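Galactofuranose-binding protein YtfQ (Escherichia coli, PDB 2VK2) binds alpha- and beta-galactofuranose in the periplasm as the solute-binding component of the YtfQRT-YjfF ABC transporter. Local coordinates at residues A[3-8]-A[31-36]. Sequence-based numbering, arbitrary orientation.
Sequences LTVGFS and RGITLK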
ATOM      1  N   LEU A   3     -16.695  19.853 -12.082  1.00 19.49           N
ATOM      2  CA  LEU A   3     -15.441  19.168 -12.405  1.00 18.90           C
ATOM      3  C   LEU A   3     -15.684  17.682 -12.628  1.00 17.77           C
ATOM      4  O   LEU A   3     -16.448  17.054 -11.893  1.00 17.01           O
ATOM      5  CB  LEU A   3     -14.411  19.344 -11.285  1.00 19.09           C
ATOM      6  CG  LEU A   3     -13.809  20.735 -11.074  1.00 19.27           C
ATOM      7  CD1 LEU A   3     -12.846  20.703  -9.896  1.00 19.21           C
ATOM      8  CD2 LEU A   3     -13.101  21.235 -12.326  1.00 19.45           C
ATOM      9  N   THR A   4     -15.032  17.132 -13.651  1.00 16.39           N
ATOM     10  CA  THR A   4     -15.013  15.693 -13.891  1.00 15.21           C
ATOM     11  C   THR A   4     -13.576  15.194 -13.770  1.00 13.58           C
ATOM     12  O   THR A   4     -12.672  15.725 -14.419  1.00 12.61           O
ATOM     13  CB  THR A   4     -15.560  15.334 -15.283  1.00 15.19           C
ATOM     14  OG1 THR A   4     -16.929  15.742 -15.378  1.00 14.55           O
ATOM     15  CG2 THR A   4     -15.472  13.832 -15.533  1.00 15.09           C
ATOM     16  N   VAL A   5     -13.379  14.186 -12.925  1.00 11.57           N
ATOM     17  CA  VAL A   5     -12.066  13.587 -12.714  1.00 10.26           C
ATOM     18  C   VAL A   5     -12.097  12.132 -13.172  1.00  9.49           C
ATOM     19  O   VAL A   5     -13.020  11.389 -12.843  1.00  9.25           O
ATOM     20  CB  VAL A   5     -11.654  13.655 -11.227  1.00 10.10           C
ATOM     21  CG1 VAL A   5     -10.338  12.922 -10.990  1.00  9.64           C
ATOM     22  CG2 VAL A   5     -11.548  15.104 -10.780  1.00 10.24           C
ATOM     23  N   GLY A   6     -11.092  11.742 -13.953  1.00  8.61           N
ATOM     24  CA  GLY A   6     -10.902  10.350 -14.336  1.00  8.34           C
ATOM     25  C   GLY A   6      -9.832   9.751 -13.446  1.00  8.21           C
ATOM     26  O   GLY A   6      -8.717  10.263 -13.398  1.00  8.68           O
ATOM     27  N   PHE A   7     -10.174   8.676 -12.741  1.00  8.03           N
ATOM     28  CA  PHE A   7      -9.249   8.002 -11.831  1.00  7.90           C
ATOM     29  C   PHE A   7      -8.914   6.631 -12.395  1.00  7.69           C
ATOM     30  O   PHE A   7      -9.782   5.762 -12.496  1.00  7.67           O
ATOM     31  CB  PHE A   7      -9.894   7.903 -10.441  1.00  8.39           C
ATOM     32  CG  PHE A   7      -9.086   7.143  -9.399  1.00  8.61           C
ATOM     33  CD1 PHE A   7      -7.704   6.986  -9.484  1.00  8.61           C
ATOM     34  CD2 PHE A   7      -9.739   6.623  -8.285  1.00  9.10           C
ATOM     35  CE1 PHE A   7      -7.003   6.294  -8.494  1.00  8.96           C
ATOM     36  CE2 PHE A   7      -9.045   5.940  -7.298  1.00  9.57           C
ATOM     37  CZ  PHE A   7      -7.675   5.775  -7.401  1.00  9.43           C
ATOM     38  N   SER A   8      -7.655   6.461 -12.801  1.00  7.38           N
ATOM     39  CA  SER A   8      -7.136   5.156 -13.180  1.00  7.53           C
ATOM     40  C   SER A   8      -6.670   4.440 -11.918  1.00  7.60           C
ATOM     41  O   SER A   8      -5.608   4.745 -11.371  1.00  7.75           O
ATOM     42  CB  SER A   8      -5.983   5.278 -14.177  1.00  7.55           C
ATOM     43  OG  SER A   8      -5.452   3.997 -14.463  1.00  7.86           O
ATOM     44  N   ARG A  31     -18.032  16.786  -2.568  1.00 12.01           N
ATOM     45  CA  ARG A  31     -17.454  17.966  -3.215  1.00 12.03           C
ATOM     46  C   ARG A  31     -18.191  18.362  -4.495  1.00 11.96           C
ATOM     47  O   ARG A  31     -17.853  19.372  -5.110  1.00 12.40           O
ATOM     48  CB  ARG A  31     -15.983  17.708  -3.551  1.00 12.03           C
ATOM     49  CG  ARG A  31     -15.084  17.522  -2.348  1.00 12.33           C
ATOM     50  CD  ARG A  31     -13.767  16.881  -2.757  1.00 12.50           C
ATOM     51  NE  ARG A  31     -12.953  16.522  -1.597  1.00 13.09           N
ATOM     52  CZ  ARG A  31     -12.033  17.306  -1.036  1.00 13.28           C
ATOM     53  NH1 ARG A  31     -11.767  18.511  -1.526  1.00 13.91           N
ATOM     54  NH2 ARG A  31     -11.361  16.872   0.023  1.00 13.48           N
ATOM     55  N   GLY A  32     -19.174  17.566  -4.909  1.00 11.72           N
ATOM     56  CA  GLY A  32     -19.904  17.822  -6.152  1.00 11.68           C
ATOM     57  C   GLY A  32     -19.086  17.541  -7.403  1.00 11.66           C
ATOM     58  O   GLY A  32     -19.348  18.105  -8.466  1.00 12.38           O
ATOM     59  N   ILE A  33     -18.098  16.659  -7.274  1.00 11.27           N
ATOM     60  CA  ILE A  33     -17.203  16.309  -8.373  1.00 11.23           C
ATOM     61  C   ILE A  33     -17.670  14.996  -8.989  1.00 11.05           C
ATOM     62  O   ILE A  33     -18.007  14.052  -8.272  1.00 11.27           O
ATOM     63  CB  ILE A  33     -15.748  16.178  -7.870  1.00 11.09           C
ATOM     64  CG1 ILE A  33     -15.227  17.547  -7.420  1.00 11.57           C
ATOM     65  CG2 ILE A  33     -14.843  15.590  -8.956  1.00 11.19           C
ATOM     66  CD1 ILE A  33     -13.902  17.497  -6.688  1.00 11.70           C
ATOM     67  N   THR A  34     -17.717  14.956 -10.318  1.00 10.94           N
ATOM     68  CA  THR A  34     -18.043  13.739 -11.049  1.00 10.96           C
ATOM     69  C   THR A  34     -16.776  12.901 -11.173  1.00 10.54           C
ATOM     70  O   THR A  34     -15.797  13.339 -11.771  1.00 10.67           O
ATOM     71  CB  THR A  34     -18.591  14.069 -12.454  1.00 11.20           C
ATOM     72  OG1 THR A  34     -19.765  14.881 -12.330  1.00 12.74           O
ATOM     73  CG2 THR A  34     -18.938  12.802 -13.216  1.00 11.91           C
ATOM     74  N   LEU A  35     -16.793  11.705 -10.595  1.00 10.05           N
ATOM     75  CA  LEU A  35     -15.624  10.835 -10.593  1.00  9.99           C
ATOM     76  C   LEU A  35     -15.889   9.598 -11.432  1.00 10.20           C
ATOM     77  O   LEU A  35     -16.842   8.859 -11.181  1.00 10.58           O
ATOM     78  CB  LEU A  35     -15.282  10.423  -9.162  1.00  9.94           C
ATOM     79  CG  LEU A  35     -14.029   9.559  -8.993  1.00  9.89           C
ATOM     80  CD1 LEU A  35     -12.778  10.322  -9.403  1.00  9.61           C
ATOM     81  CD2 LEU A  35     -13.913   9.067  -7.562  1.00 10.06           C
ATOM     82  N   LYS A  36     -15.042   9.387 -12.437  1.00 10.12           N
ATOM     83  CA  LYS A  36     -15.071   8.183 -13.249  1.00 10.79           C
ATOM     84  C   LYS A  36     -13.889   7.325 -12.843  1.00 10.50           C
ATOM     85  O   LYS A  36     -12.750   7.792 -12.865  1.00 11.25           O
ATOM     86  CB  LYS A  36     -14.953   8.536 -14.728  1.00 10.76           C
ATOM     87  CG  LYS A  36     -15.923   9.611 -15.180  1.00 11.73           C
ATOM     88  CD  LYS A  36     -15.855   9.834 -16.678  1.00 12.87           C
ATOM     89  CE  LYS A  36     -16.440   8.656 -17.441  1.00 15.14           C
ATOM     90  NZ  LYS A  36     -16.696   8.983 -18.860  1.00 16.60           N
TER
HETATM   91  O   HOH W   1     -17.056  20.404  -9.127  1.00 26.11           O
HETATM   92  O   HOH W   2     -19.799  17.411 -11.399  1.00 26.93           O
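Thr34 N donates to Leu3 O (2.9 Å) and Thr34 O accepts from Val5 N, so that Thr34 bonds through both N and O to the residues on either side of its bridge partner Thr4, the parallel-strand pattern. Lys36 does the same around Gly6: Val5 O takes Lys36 N, and Lys36 O accepts Phe7 N at 2.7 Å, with 174° at the hydrogen, and the pairing runs on to Ala38. CA-H...O contacts accompany these bonds, the shortest from Thr4 CA to Thr34 O at 3.3 Å. Near the start of the pairing a water links the two segments, bound to Gly32 O and to Thr34 OG1 (2.7 Å) and only weakly to Leu3 O.

Strands 4-9 and 34-39, joined by helix 15-31, form the first beta-alpha-beta unit of a periplasmic binding protein lobe, and 34-39 is an edge strand of its parallel sheet, with 4-9 next to it. Helix 15-31 ends in a Schellman motif at Gly32, whose positive phi turns the chain toward the second strand.

Apolar contacts gather on the face carrying Val5 and Leu35. Val5 splits its methyls between two neighbours: CG1, anti to the backbone N (chi1 175°), meets Leu35 CD1 at 3.9 Å, while CG2 meets Ile33 CG2 at 3.8 Å. Leu35 CD1 also touches Phe7 CB. Ala24 and Ala28 of helix 15-31 cover Leu35, and Leu259 of helix 252-265 packs on Val5.

On the other face Thr4 and Thr34 stand side by side, pointing the same way, with Thr4 OG1 3.8 Å from Thr34 CB. Thr4 CG2 lies against the aliphatic shaft of Lys36, 4.2 Å from CD, while Lys36 NZ hydrogen-bonds to Gln57 OE1. A glycine in place of Thr4 would probably leave the side chain of Thr34 without the hydroxyl beside its CB and Lys36 CD without the methyl it crosses.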